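Long-range contacts in LbaCas13a H328A (C2c2) (Lachnospiraceae bacterium NK4A179, PDB 5WLH), which binds a CRISPR guide RNA and, as a Cas13a nuclease, probably uses it to recognise and cleave complementary RNA: residues 116-121 / 137-142; 38-43 / 935-940; 104-109 / 159-164. One frame throughout, in Å; residues are numbered along the deposited sequence.

Interaction 1: residues 116-121 / 137-142; sequences KAFEKY and PAFETC
An aromatic cluster of Phe118, Tyr121 and Phe139 fastens helix 115-130 to the loop that follows it, so that the chain folds back on the helix it has just left. At its centre the rings of Tyr121 and Phe139 form an offset stack, with centroids 4.6 Å apart and planes tilted by 17°. Tyr121 holds CG anti to its own N (chi1 179°), which carries the ring off the helix and over the loop, where CD2 lies above the rim of the Phe139 face. Pro137 adds a CH-pi contact: its CG stands over a face of the tyrosine ring, 3.6 Å from the centroid. Phe118 completes the cluster, its CD1 meeting Phe139 CZ at 3.6 Å with the two ring planes almost perpendicular. Beyond the rings, Cys142 CB packs on Lys120 CG at 3.6 Å, and Lys120 NZ gives Thr141 O a weak hydrogen bond. Tyr121 OH is hydrogen-bonded to Asp224 OD1, and Leu152 of helix 146-155 packs against Phe139. The chemistry is therefore mostly apolar and CH-pi packing around one stacked ring pair, in which one tyrosine is layered with a proline and a phenylalanine while its polar end is satisfied by a carboxylate.

Interaction 2: residues 38-43 / 935-940; sequences YNDPSR and IYRRAS
Asp40 and Arg937 meet head on in a bidentate, end-on salt bridge that ties the end of a two-stranded antiparallel hairpin, strands 22-28 and 33-39, to helix 915-941. Carboxylate and guanidinium are nearly coplanar, their planes 23° apart. Two pairings carry the bridge: Arg937 NH1 reaches Asp40 OD1 at 2.7 Å, while Arg937 NH2 reaches the syn lone pair of Asp40 OD2 at 3.1 Å along an almost straight N-H line (178°). NH2 also leans weakly on OD1. Asp40 directs its carboxylate at the helix by keeping CG anti to N (chi1 -172°).

Arg938, the next residue on the helix, is turned quite differently. Its aliphatic stem passes Asp40, with CG 3.6 Å from Asp40 OD1, and its guanidinium stands steeply to the carboxylate. Instead it lies nearly coplanar with the Tyr38 ring and offers NH1 to the phenol oxygen, Tyr38 OH, at 3.2 Å. The polar end of Arg938 is held more firmly by salt bridges to Asp934 and Glu490, and its side chain also packs on an adenine base of the bound RNA. Asp934 pairs with Arg937 NH2 as well, so it bridges the two arginines, with Asp40 serving Arg937 and Glu490 serving Arg938. Were Asp40 an alanine, both end-on bonds would go, and the Arg937 guanidinium would probably be freer to turn, with Asp934 still a partner for NH2. The neighbouring proline, which follows a cis peptide bond, touches the same arginine through one carbon: Pro41 CB lies 3.8 Å from Arg937 NH1.

Interaction 3: residues 104-109 / 159-164; sequences SDMLSV and TNFINR
Met106 lays its CG over the centre of the Arg164 guanidinium, 3.5 Å from CZ, so that an aliphatic carbon covers one face of the flat cation. The two side chains run antiparallel alongside one another, and further along Met106 SD comes to 3.9 Å from Arg164 CG. The thioether then bends at its last torsion (chi3 62°), bringing the methyl against two more residues of the facing helix: Met106 CE touches Phe161 CE1 at 3.7 Å and the amide nitrogen Asn160 ND2 at 3.8 Å. With SD above the ring face, 5.5 Å from the centroid, this is a distant Met-aromatic contact. One methionine of the short helix 103-107 thus packs against three side chains of helix 158-166, in an all-helical part of the fold. No hydrogen bond crosses between the two segments. The polar groups beside the thioether are fixed by backbone carbonyls instead: Arg164 NE bonds to Gly100 O, and Asn160 ND2 to Ile155 O. Leu101 packs on both Met106 and Phe161. Asp105 approaches the arginine through its CB, while its carboxylate OD2 stays 4.8 Å from Arg164 NH1, a separation at which a modest attraction is possible, though the charged atoms are not in contact.

Overall arrangement
Interactions 1 and 3 are neighbours in one peripheral helical region, their centres about 16 Å apart and each about 50 Å from the centre of the chain. They touch where Phe118 packs on the backbone of Leu107, and helices 146-155 and 218-230 border both. Along the chain, 104-109 and 159-164 bracket the segments of interaction 1, so short local closures lie one within another. Interaction 2 spans them both, joining residues 38-43 to 935-940 across nearly 900 residues. Its centre lies about 42 Å from that of interaction 1 and 45 Å from that of interaction 3. With its nearest atom about 4 Å from the RNA, it unites distant parts of the sequence beside the guide.

Interaction 1: residues 116-121 / 137-142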
ATOM      1  N   LYS A 116      -0.518  44.560 -21.094  1.00 41.14           N
ATOM      2  CA  LYS A 116       0.283  44.939 -19.935  1.00 43.53           C
ATOM      3  C   LYS A 116      -0.544  45.732 -18.930  1.00 40.21           C
ATOM      4  O   LYS A 116      -0.425  45.521 -17.718  1.00 37.38           O
ATOM      5  CB  LYS A 116       1.506  45.744 -20.379  1.00 51.16           C
ATOM      6  CG  LYS A 116       2.776  44.917 -20.609  1.00 58.03           C
ATOM      7  CD  LYS A 116       3.331  44.346 -19.304  1.00 62.23           C
ATOM      8  CE  LYS A 116       3.757  42.887 -19.466  1.00 63.44           C
ATOM      9  NZ  LYS A 116       3.683  42.130 -18.181  1.00 64.43           N
ATOM     10  N   ALA A 117      -1.386  46.650 -19.408  1.00 38.98           N
ATOM     11  CA  ALA A 117      -2.212  47.430 -18.490  1.00 39.15           C
ATOM     12  C   ALA A 117      -3.202  46.539 -17.748  1.00 33.81           C
ATOM     13  O   ALA A 117      -3.405  46.694 -16.537  1.00 35.20           O
ATOM     14  CB  ALA A 117      -2.951  48.531 -19.253  1.00 43.07           C
ATOM     15  N   PHE A 118      -3.823  45.596 -18.462  1.00 32.33           N
ATOM     16  CA  PHE A 118      -4.795  44.696 -17.846  1.00 35.38           C
ATOM     17  C   PHE A 118      -4.126  43.798 -16.810  1.00 33.83           C
ATOM     18  O   PHE A 118      -4.674  43.576 -15.723  1.00 34.67           O
ATOM     19  CB  PHE A 118      -5.475  43.843 -18.919  1.00 31.89           C
ATOM     20  CG  PHE A 118      -6.555  44.555 -19.701  1.00 29.69           C
ATOM     21  CD1 PHE A 118      -7.552  45.266 -19.055  1.00 29.06           C
ATOM     22  CD2 PHE A 118      -6.586  44.472 -21.086  1.00 29.03           C
ATOM     23  CE1 PHE A 118      -8.557  45.905 -19.783  1.00 31.05           C
ATOM     24  CE2 PHE A 118      -7.572  45.097 -21.820  1.00 32.37           C
ATOM     25  CZ  PHE A 118      -8.567  45.820 -21.163  1.00 32.45           C
ATOM     26  N   GLU A 119      -2.935  43.282 -17.118  1.00 36.65           N
ATOM     27  CA  GLU A 119      -2.226  42.467 -16.133  1.00 36.63           C
ATOM     28  C   GLU A 119      -1.851  43.287 -14.908  1.00 34.40           C
ATOM     29  O   GLU A 119      -1.957  42.803 -13.775  1.00 36.62           O
ATOM     30  CB  GLU A 119      -0.975  41.836 -16.742  1.00 43.42           C
ATOM     31  CG  GLU A 119      -0.234  40.930 -15.756  1.00 49.32           C
ATOM     32  CD  GLU A 119       1.189  40.614 -16.181  1.00 62.41           C
ATOM     33  OE1 GLU A 119       1.629  39.461 -15.969  1.00 66.84           O
ATOM     34  OE2 GLU A 119       1.866  41.515 -16.727  1.00 65.27           O
ATOM     35  N   LYS A 120      -1.397  44.527 -15.116  1.00 34.00           N
ATOM     36  CA  LYS A 120      -1.075  45.399 -13.994  1.00 38.28           C
ATOM     37  C   LYS A 120      -2.316  45.715 -13.168  1.00 38.79           C
ATOM     38  O   LYS A 120      -2.255  45.760 -11.933  1.00 40.02           O
ATOM     39  CB  LYS A 120      -0.421  46.682 -14.503  1.00 44.57           C
ATOM     40  CG  LYS A 120      -0.327  47.782 -13.465  1.00 51.15           C
ATOM     41  CD  LYS A 120       0.834  47.552 -12.519  1.00 56.48           C
ATOM     42  CE  LYS A 120       1.402  48.879 -12.047  1.00 59.52           C
ATOM     43  NZ  LYS A 120       1.576  49.829 -13.184  1.00 60.50           N
ATOM     44  N   TYR A 121      -3.451  45.950 -13.836  1.00 35.00           N
ATOM     45  CA  TYR A 121      -4.730  46.080 -13.146  1.00 33.45           C
ATOM     46  C   TYR A 121      -5.004  44.876 -12.253  1.00 32.61           C
ATOM     47  O   TYR A 121      -5.409  45.018 -11.094  1.00 31.68           O
ATOM     48  CB  TYR A 121      -5.846  46.226 -14.179  1.00 30.95           C
ATOM     49  CG  TYR A 121      -7.236  46.359 -13.606  1.00 31.92           C
ATOM     50  CD1 TYR A 121      -8.002  45.235 -13.285  1.00 27.80           C
ATOM     51  CD2 TYR A 121      -7.797  47.612 -13.415  1.00 31.06           C
ATOM     52  CE1 TYR A 121      -9.277  45.371 -12.766  1.00 27.50           C
ATOM     53  CE2 TYR A 121      -9.072  47.755 -12.915  1.00 32.92           C
ATOM     54  CZ  TYR A 121      -9.803  46.645 -12.588  1.00 31.44           C
ATOM     55  OH  TYR A 121     -11.066  46.831 -12.089  1.00 28.65           O
ATOM     56  N   PRO A 137      -8.954  49.006  -8.917  1.00 35.80           N
ATOM     57  CA  PRO A 137      -7.937  49.982  -9.302  1.00 37.64           C
ATOM     58  C   PRO A 137      -8.413  50.800 -10.489  1.00 41.44           C
ATOM     59  O   PRO A 137      -9.296  50.392 -11.245  1.00 43.71           O
ATOM     60  CB  PRO A 137      -6.727  49.121  -9.675  1.00 39.47           C
ATOM     61  CG  PRO A 137      -7.268  47.771  -9.928  1.00 41.60           C
ATOM     62  CD  PRO A 137      -8.500  47.619  -9.104  1.00 36.21           C
ATOM     63  N   ALA A 138      -7.817  51.979 -10.630  1.00 45.65           N
ATOM     64  CA  ALA A 138      -8.043  52.846 -11.780  1.00 45.46           C
ATOM     65  C   ALA A 138      -6.904  52.661 -12.775  1.00 43.12           C
ATOM     66  O   ALA A 138      -5.735  52.566 -12.387  1.00 43.74           O
ATOM     67  CB  ALA A 138      -8.139  54.312 -11.357  1.00 44.53           C
ATOM     68  N   PHE A 139      -7.246  52.601 -14.059  1.00 43.95           N
ATOM     69  CA  PHE A 139      -6.222  52.302 -15.054  1.00 47.29           C
ATOM     70  C   PHE A 139      -5.173  53.406 -15.173  1.00 51.76           C
ATOM     71  O   PHE A 139      -4.078  53.145 -15.687  1.00 52.42           O
ATOM     72  CB  PHE A 139      -6.880  52.033 -16.404  1.00 45.67           C
ATOM     73  CG  PHE A 139      -7.359  50.619 -16.566  1.00 38.30           C
ATOM     74  CD1 PHE A 139      -6.465  49.600 -16.842  1.00 34.03           C
ATOM     75  CD2 PHE A 139      -8.700  50.308 -16.418  1.00 34.78           C
ATOM     76  CE1 PHE A 139      -6.901  48.295 -16.991  1.00 39.44           C
ATOM     77  CE2 PHE A 139      -9.141  49.008 -16.564  1.00 38.98           C
ATOM     78  CZ  PHE A 139      -8.237  47.995 -16.853  1.00 38.14           C
ATOM     79  N   GLU A 140      -5.469  54.619 -14.689  1.00 52.32           N
ATOM     80  CA  GLU A 140      -4.482  55.697 -14.719  1.00 57.68           C
ATOM     81  C   GLU A 140      -3.202  55.319 -13.985  1.00 62.52           C
ATOM     82  O   GLU A 140      -2.115  55.781 -14.352  1.00 63.59           O
ATOM     83  CB  GLU A 140      -5.077  56.969 -14.115  1.00 56.31           C
ATOM     84  CG  GLU A 140      -6.060  57.685 -15.020  1.00 59.07           C
ATOM     85  CD  GLU A 140      -7.449  57.076 -14.986  1.00 62.15           C
ATOM     86  OE1 GLU A 140      -8.345  57.629 -15.655  1.00 64.29           O
ATOM     87  OE2 GLU A 140      -7.647  56.051 -14.294  1.00 61.02           O
ATOM     88  N   THR A 141      -3.306  54.481 -12.955  1.00 63.69           N
ATOM     89  CA  THR A 141      -2.157  54.021 -12.192  1.00 65.45           C
ATOM     90  C   THR A 141      -1.571  52.718 -12.740  1.00 68.75           C
ATOM     91  O   THR A 141      -0.776  52.064 -12.056  1.00 70.77           O
ATOM     92  CB  THR A 141      -2.542  53.865 -10.718  1.00 65.77           C
ATOM     93  OG1 THR A 141      -3.506  52.815 -10.581  1.00 66.58           O
ATOM     94  CG2 THR A 141      -3.149  55.160 -10.192  1.00 65.83           C
ATOM     95  N   CYS A 142      -1.950  52.329 -13.958  1.00 68.89           N
ATOM     96  CA  CYS A 142      -1.355  51.193 -14.651  1.00 69.77           C
ATOM     97  C   CYS A 142      -0.527  51.635 -15.857  1.00 72.02           C
ATOM     98  O   CYS A 142      -0.304  50.842 -16.778  1.00 71.96           O
ATOM     99  CB  CYS A 142      -2.439  50.196 -15.075  1.00 66.14           C
ATOM    100  SG  CYS A 142      -3.556  49.649 -13.734  1.00 62.41           S
TER

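Interaction 2: residues 38-43 / 935-940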
ATOM      1  N   TYR A  38      13.579  20.041 -10.183  1.00 22.24           N
ATOM      2  CA  TYR A  38      14.555  19.444 -11.077  1.00 24.10           C
ATOM      3  C   TYR A  38      13.881  18.654 -12.177  1.00 24.16           C
ATOM      4  O   TYR A  38      12.827  18.039 -11.986  1.00 25.75           O
ATOM      5  CB  TYR A  38      15.556  18.559 -10.332  1.00 20.97           C
ATOM      6  CG  TYR A  38      15.006  17.311  -9.649  1.00 20.14           C
ATOM      7  CD1 TYR A  38      14.355  17.389  -8.433  1.00 22.18           C
ATOM      8  CD2 TYR A  38      15.222  16.048 -10.204  1.00 22.24           C
ATOM      9  CE1 TYR A  38      13.897  16.232  -7.788  1.00 22.53           C
ATOM     10  CE2 TYR A  38      14.785  14.894  -9.569  1.00 21.50           C
ATOM     11  CZ  TYR A  38      14.117  14.997  -8.365  1.00 22.93           C
ATOM     12  OH  TYR A  38      13.675  13.850  -7.733  1.00 22.69           O
ATOM     13  N   ASN A  39      14.511  18.695 -13.339  1.00 22.42           N
ATOM     14  CA  ASN A  39      14.044  17.963 -14.503  1.00 31.00           C
ATOM     15  C   ASN A  39      14.540  16.530 -14.446  1.00 33.63           C
ATOM     16  O   ASN A  39      15.682  16.268 -14.063  1.00 34.76           O
ATOM     17  CB  ASN A  39      14.526  18.654 -15.776  1.00 37.13           C
ATOM     18  CG  ASN A  39      14.291  20.158 -15.730  1.00 50.55           C
ATOM     19  OD1 ASN A  39      13.145  20.615 -15.810  1.00 56.15           O
ATOM     20  ND2 ASN A  39      15.370  20.935 -15.567  1.00 52.70           N
ATOM     21  N   ASP A  40      13.662  15.595 -14.807  1.00 27.07           N
ATOM     22  CA  ASP A  40      13.975  14.188 -14.650  1.00 25.82           C
ATOM     23  C   ASP A  40      13.418  13.399 -15.827  1.00 30.78           C
ATOM     24  O   ASP A  40      12.239  13.566 -16.163  1.00 30.93           O
ATOM     25  CB  ASP A  40      13.384  13.674 -13.341  1.00 24.31           C
ATOM     26  CG  ASP A  40      13.834  12.265 -13.017  1.00 30.95           C
ATOM     27  OD1 ASP A  40      15.057  12.029 -12.996  1.00 29.34           O
ATOM     28  OD2 ASP A  40      12.967  11.391 -12.790  1.00 28.39           O
ATOM     29  N   PRO A  41      14.220  12.542 -16.477  1.00 33.17           N
ATOM     30  CA  PRO A  41      15.647  12.332 -16.237  1.00 32.16           C
ATOM     31  C   PRO A  41      16.502  13.435 -16.862  1.00 31.59           C
ATOM     32  O   PRO A  41      16.165  13.988 -17.914  1.00 30.17           O
ATOM     33  CB  PRO A  41      15.917  10.988 -16.915  1.00 35.85           C
ATOM     34  CG  PRO A  41      14.951  10.953 -18.048  1.00 38.37           C
ATOM     35  CD  PRO A  41      13.728  11.721 -17.605  1.00 36.53           C
ATOM     36  N   SER A  42      17.608  13.759 -16.206  1.00 26.72           N
ATOM     37  CA  SER A  42      18.527  14.756 -16.720  1.00 25.38           C
ATOM     38  C   SER A  42      19.927  14.384 -16.264  1.00 31.44           C
ATOM     39  O   SER A  42      20.122  13.414 -15.529  1.00 34.09           O
ATOM     40  CB  SER A  42      18.148  16.157 -16.247  1.00 33.12           C
ATOM     41  OG  SER A  42      18.856  17.133 -16.972  1.00 43.97           O
ATOM     42  N   ARG A  43      20.905  15.142 -16.739  1.00 37.05           N
ATOM     43  CA  ARG A  43      22.289  14.956 -16.335  1.00 43.19           C
ATOM     44  C   ARG A  43      22.626  15.974 -15.253  1.00 36.21           C
ATOM     45  O   ARG A  43      22.013  17.040 -15.170  1.00 29.73           O
ATOM     46  CB  ARG A  43      23.236  15.102 -17.532  1.00 49.46           C
ATOM     47  CG  ARG A  43      23.743  13.768 -18.085  1.00 58.17           C
ATOM     48  CD  ARG A  43      24.240  13.858 -19.533  1.00 66.09           C
ATOM     49  NE  ARG A  43      23.173  14.167 -20.482  1.00 74.44           N
ATOM     50  CZ  ARG A  43      23.339  14.247 -21.800  1.00 79.56           C
ATOM     51  NH1 ARG A  43      24.534  14.031 -22.335  1.00 80.68           N
ATOM     52  NH2 ARG A  43      22.308  14.538 -22.586  1.00 80.06           N
ATOM     53  N   ILE A 935      16.374   6.434  -6.553  1.00 20.88           N
ATOM     54  CA  ILE A 935      16.683   7.509  -5.612  1.00 18.02           C
ATOM     55  C   ILE A 935      18.106   8.000  -5.815  1.00 16.31           C
ATOM     56  O   ILE A 935      18.366   9.208  -5.862  1.00 20.01           O
ATOM     57  CB  ILE A 935      16.485   7.044  -4.166  1.00 15.58           C
ATOM     58  CG1 ILE A 935      15.019   6.652  -3.911  1.00 18.55           C
ATOM     59  CG2 ILE A 935      16.919   8.177  -3.212  1.00 16.91           C
ATOM     60  CD1 ILE A 935      14.867   5.700  -2.724  1.00 18.75           C
ATOM     61  N   TYR A 936      19.057   7.066  -5.876  1.00 17.92           N
ATOM     62  CA  TYR A 936      20.439   7.475  -6.064  1.00 20.78           C
ATOM     63  C   TYR A 936      20.610   8.164  -7.408  1.00 21.72           C
ATOM     64  O   TYR A 936      21.377   9.125  -7.530  1.00 20.63           O
ATOM     65  CB  TYR A 936      21.348   6.263  -5.943  1.00 21.37           C
ATOM     66  CG  TYR A 936      21.607   5.895  -4.496  1.00 24.22           C
ATOM     67  CD1 TYR A 936      22.189   6.807  -3.620  1.00 31.90           C
ATOM     68  CD2 TYR A 936      21.243   4.656  -3.999  1.00 20.57           C
ATOM     69  CE1 TYR A 936      22.414   6.480  -2.295  1.00 31.99           C
ATOM     70  CE2 TYR A 936      21.473   4.319  -2.670  1.00 23.61           C
ATOM     71  CZ  TYR A 936      22.051   5.232  -1.831  1.00 30.74           C
ATOM     72  OH  TYR A 936      22.280   4.903  -0.517  1.00 28.60           O
ATOM     73  N   ARG A 937      19.902   7.677  -8.427  1.00 23.37           N
ATOM     74  CA  ARG A 937      19.944   8.310  -9.740  1.00 21.71           C
ATOM     75  C   ARG A 937      19.514   9.769  -9.651  1.00 21.13           C
ATOM     76  O   ARG A 937      20.174  10.662 -10.198  1.00 22.18           O
ATOM     77  CB  ARG A 937      19.033   7.544 -10.699  1.00 21.90           C
ATOM     78  CG  ARG A 937      18.968   8.101 -12.104  1.00 22.12           C
ATOM     79  CD  ARG A 937      17.914   7.325 -12.916  1.00 21.38           C
ATOM     80  NE  ARG A 937      16.544   7.584 -12.474  1.00 21.62           N
ATOM     81  CZ  ARG A 937      15.860   8.697 -12.723  1.00 23.60           C
ATOM     82  NH1 ARG A 937      16.413   9.689 -13.418  1.00 27.72           N
ATOM     83  NH2 ARG A 937      14.621   8.832 -12.263  1.00 24.68           N
ATOM     84  N   ARG A 938      18.396  10.026  -8.967  1.00 19.26           N
ATOM     85  CA  ARG A 938      17.873  11.382  -8.878  1.00 18.05           C
ATOM     86  C   ARG A 938      18.696  12.238  -7.925  1.00 23.16           C
ATOM     87  O   ARG A 938      18.929  13.419  -8.202  1.00 20.93           O
ATOM     88  CB  ARG A 938      16.392  11.343  -8.473  1.00 19.00           C
ATOM     89  CG  ARG A 938      15.485  10.834  -9.611  1.00 20.98           C
ATOM     90  CD  ARG A 938      14.001  10.848  -9.221  1.00 20.76           C
ATOM     91  NE  ARG A 938      13.659   9.688  -8.388  1.00 22.68           N
ATOM     92  CZ  ARG A 938      13.480   9.744  -7.072  1.00 24.10           C
ATOM     93  NH1 ARG A 938      13.620  10.894  -6.434  1.00 20.46           N
ATOM     94  NH2 ARG A 938      13.169   8.646  -6.388  1.00 23.21           N
ATOM     95  N   ALA A 939      19.181  11.656  -6.821  1.00 20.31           N
ATOM     96  CA  ALA A 939      20.124  12.382  -5.974  1.00 21.73           C
ATOM     97  C   ALA A 939      21.358  12.775  -6.777  1.00 21.13           C
ATOM     98  O   ALA A 939      21.828  13.914  -6.693  1.00 24.33           O
ATOM     99  CB  ALA A 939      20.523  11.535  -4.764  1.00 22.61           C
ATOM    100  N   SER A 940      21.856  11.854  -7.600  1.00 21.18           N
ATOM    101  CA  SER A 940      23.069  12.118  -8.368  1.00 23.16           C
ATOM    102  C   SER A 940      22.850  13.247  -9.367  1.00 27.75           C
ATOM    103  O   SER A 940      23.649  14.190  -9.433  1.00 26.06           O
ATOM    104  CB  SER A 940      23.539  10.836  -9.061  1.00 28.81           C
ATOM    105  OG  SER A 940      24.604  11.080  -9.973  1.00 36.74           O
TER

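Interaction 3: residues 104-109 / 159-164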
ATOM      1  N   SER A 104      -9.032  36.117 -23.468  1.00 43.66           N
ATOM      2  CA  SER A 104      -7.829  36.342 -24.266  1.00 46.17           C
ATOM      3  C   SER A 104      -8.125  37.243 -25.454  1.00 45.97           C
ATOM      4  O   SER A 104      -7.314  38.108 -25.800  1.00 50.84           O
ATOM      5  CB  SER A 104      -7.245  35.010 -24.741  1.00 43.33           C
ATOM      6  OG  SER A 104      -8.234  34.218 -25.377  1.00 45.35           O
ATOM      7  N   ASP A 105      -9.287  37.060 -26.088  1.00 46.05           N
ATOM      8  CA  ASP A 105      -9.671  37.941 -27.186  1.00 44.36           C
ATOM      9  C   ASP A 105     -10.002  39.340 -26.682  1.00 44.28           C
ATOM     10  O   ASP A 105      -9.576  40.337 -27.276  1.00 40.73           O
ATOM     11  CB  ASP A 105     -10.859  37.348 -27.947  1.00 47.93           C
ATOM     12  CG  ASP A 105     -10.534  36.008 -28.585  1.00 52.20           C
ATOM     13  OD1 ASP A 105      -9.334  35.687 -28.721  1.00 55.49           O
ATOM     14  OD2 ASP A 105     -11.477  35.271 -28.943  1.00 52.57           O
ATOM     15  N   MET A 106     -10.746  39.439 -25.578  1.00 43.89           N
ATOM     16  CA  MET A 106     -11.183  40.747 -25.095  1.00 38.74           C
ATOM     17  C   MET A 106     -10.006  41.612 -24.663  1.00 35.91           C
ATOM     18  O   MET A 106      -9.988  42.824 -24.909  1.00 35.33           O
ATOM     19  CB  MET A 106     -12.166  40.571 -23.938  1.00 37.57           C
ATOM     20  CG  MET A 106     -13.481  39.939 -24.333  1.00 35.50           C
ATOM     21  SD  MET A 106     -14.292  39.203 -22.904  1.00 37.21           S
ATOM     22  CE  MET A 106     -14.542  40.659 -21.884  1.00 32.67           C
ATOM     23  N   LEU A 107      -9.014  41.015 -24.015  1.00 29.74           N
ATOM     24  CA  LEU A 107      -7.943  41.797 -23.419  1.00 34.26           C
ATOM     25  C   LEU A 107      -6.772  42.032 -24.367  1.00 35.41           C
ATOM     26  O   LEU A 107      -5.898  42.847 -24.054  1.00 35.58           O
ATOM     27  CB  LEU A 107      -7.441  41.109 -22.136  1.00 34.28           C
ATOM     28  CG  LEU A 107      -8.508  40.799 -21.076  1.00 32.87           C
ATOM     29  CD1 LEU A 107      -7.868  40.343 -19.758  1.00 30.52           C
ATOM     30  CD2 LEU A 107      -9.441  41.992 -20.836  1.00 32.57           C
ATOM     31  N   SER A 108      -6.734  41.343 -25.505  1.00 39.04           N
ATOM     32  CA  SER A 108      -5.659  41.494 -26.479  1.00 43.91           C
ATOM     33  C   SER A 108      -6.030  42.453 -27.604  1.00 44.31           C
ATOM     34  O   SER A 108      -5.253  42.617 -28.553  1.00 42.48           O
ATOM     35  CB  SER A 108      -5.277  40.129 -27.051  1.00 45.57           C
ATOM     36  OG  SER A 108      -6.399  39.522 -27.668  1.00 51.71           O
ATOM     37  N   VAL A 109      -7.191  43.099 -27.497  1.00 40.50           N
ATOM     38  CA  VAL A 109      -7.700  43.977 -28.539  1.00 40.94           C
ATOM     39  C   VAL A 109      -6.704  45.094 -28.869  1.00 40.06           C
ATOM     40  O   VAL A 109      -5.871  45.491 -28.039  1.00 38.03           O
ATOM     41  CB  VAL A 109      -9.058  44.540 -28.080  1.00 40.15           C
ATOM     42  CG1 VAL A 109      -8.881  45.387 -26.825  1.00 41.69           C
ATOM     43  CG2 VAL A 109      -9.742  45.338 -29.178  1.00 41.40           C
ATOM     44  N   THR A 159     -21.213  45.757 -18.275  1.00 35.04           N
ATOM     45  CA  THR A 159     -21.886  45.946 -19.558  1.00 37.78           C
ATOM     46  C   THR A 159     -21.222  45.113 -20.649  1.00 36.72           C
ATOM     47  O   THR A 159     -21.894  44.369 -21.374  1.00 38.72           O
ATOM     48  CB  THR A 159     -21.896  47.429 -19.938  1.00 40.17           C
ATOM     49  OG1 THR A 159     -22.636  48.181 -18.964  1.00 42.77           O
ATOM     50  CG2 THR A 159     -22.530  47.613 -21.311  1.00 39.72           C
ATOM     51  N   ASN A 160     -19.894  45.201 -20.762  1.00 33.14           N
ATOM     52  CA  ASN A 160     -19.205  44.440 -21.798  1.00 37.83           C
ATOM     53  C   ASN A 160     -19.261  42.942 -21.523  1.00 35.81           C
ATOM     54  O   ASN A 160     -19.408  42.140 -22.452  1.00 34.26           O
ATOM     55  CB  ASN A 160     -17.757  44.899 -21.927  1.00 41.84           C
ATOM     56  CG  ASN A 160     -17.118  44.403 -23.197  1.00 44.70           C
ATOM     57  OD1 ASN A 160     -17.764  44.363 -24.245  1.00 44.84           O
ATOM     58  ND2 ASN A 160     -15.869  43.964 -23.105  1.00 40.45           N
ATOM     59  N   PHE A 161     -19.147  42.538 -20.255  1.00 34.70           N
ATOM     60  CA  PHE A 161     -19.281  41.120 -19.943  1.00 31.18           C
ATOM     61  C   PHE A 161     -20.671  40.611 -20.305  1.00 31.90           C
ATOM     62  O   PHE A 161     -20.817  39.520 -20.868  1.00 34.05           O
ATOM     63  CB  PHE A 161     -18.972  40.877 -18.458  1.00 32.72           C
ATOM     64  CG  PHE A 161     -17.520  40.541 -18.173  1.00 32.53           C
ATOM     65  CD1 PHE A 161     -16.502  41.405 -18.540  1.00 33.02           C
ATOM     66  CD2 PHE A 161     -17.184  39.362 -17.513  1.00 34.28           C
ATOM     67  CE1 PHE A 161     -15.163  41.097 -18.268  1.00 34.41           C
ATOM     68  CE2 PHE A 161     -15.859  39.050 -17.239  1.00 33.38           C
ATOM     69  CZ  PHE A 161     -14.851  39.915 -17.609  1.00 31.68           C
ATOM     70  N   ILE A 162     -21.710  41.397 -20.006  1.00 33.71           N
ATOM     71  CA  ILE A 162     -23.069  40.994 -20.357  1.00 32.44           C
ATOM     72  C   ILE A 162     -23.201  40.862 -21.870  1.00 37.18           C
ATOM     73  O   ILE A 162     -23.814  39.915 -22.376  1.00 40.91           O
ATOM     74  CB  ILE A 162     -24.087  41.993 -19.772  1.00 34.98           C
ATOM     75  CG1 ILE A 162     -24.296  41.729 -18.276  1.00 35.43           C
ATOM     76  CG2 ILE A 162     -25.425  41.951 -20.545  1.00 34.56           C
ATOM     77  CD1 ILE A 162     -25.155  42.758 -17.575  1.00 37.41           C
ATOM     78  N   ASN A 163     -22.600  41.792 -22.612  1.00 39.79           N
ATOM     79  CA  ASN A 163     -22.655  41.733 -24.069  1.00 41.75           C
ATOM     80  C   ASN A 163     -21.909  40.518 -24.604  1.00 43.55           C
ATOM     81  O   ASN A 163     -22.403  39.827 -25.499  1.00 41.25           O
ATOM     82  CB  ASN A 163     -22.084  43.017 -24.673  1.00 37.83           C
ATOM     83  CG  ASN A 163     -22.976  44.214 -24.446  1.00 41.46           C
ATOM     84  OD1 ASN A 163     -24.179  44.075 -24.200  1.00 42.24           O
ATOM     85  ND2 ASN A 163     -22.393  45.406 -24.526  1.00 42.86           N
ATOM     86  N   ARG A 164     -20.718  40.239 -24.076  1.00 44.72           N
ATOM     87  CA  ARG A 164     -19.980  39.075 -24.550  1.00 45.30           C
ATOM     88  C   ARG A 164     -20.696  37.782 -24.172  1.00 46.61           C
ATOM     89  O   ARG A 164     -20.706  36.819 -24.950  1.00 47.91           O
ATOM     90  CB  ARG A 164     -18.554  39.101 -23.998  1.00 44.48           C
ATOM     91  CG  ARG A 164     -17.714  40.270 -24.499  1.00 50.75           C
ATOM     92  CD  ARG A 164     -17.578  40.273 -26.020  1.00 53.21           C
ATOM     93  NE  ARG A 164     -16.673  39.226 -26.490  1.00 57.19           N
ATOM     94  CZ  ARG A 164     -15.530  39.446 -27.136  1.00 60.29           C
ATOM     95  NH1 ARG A 164     -14.777  38.420 -27.520  1.00 59.40           N
ATOM     96  NH2 ARG A 164     -15.134  40.688 -27.400  1.00 61.70           N
TER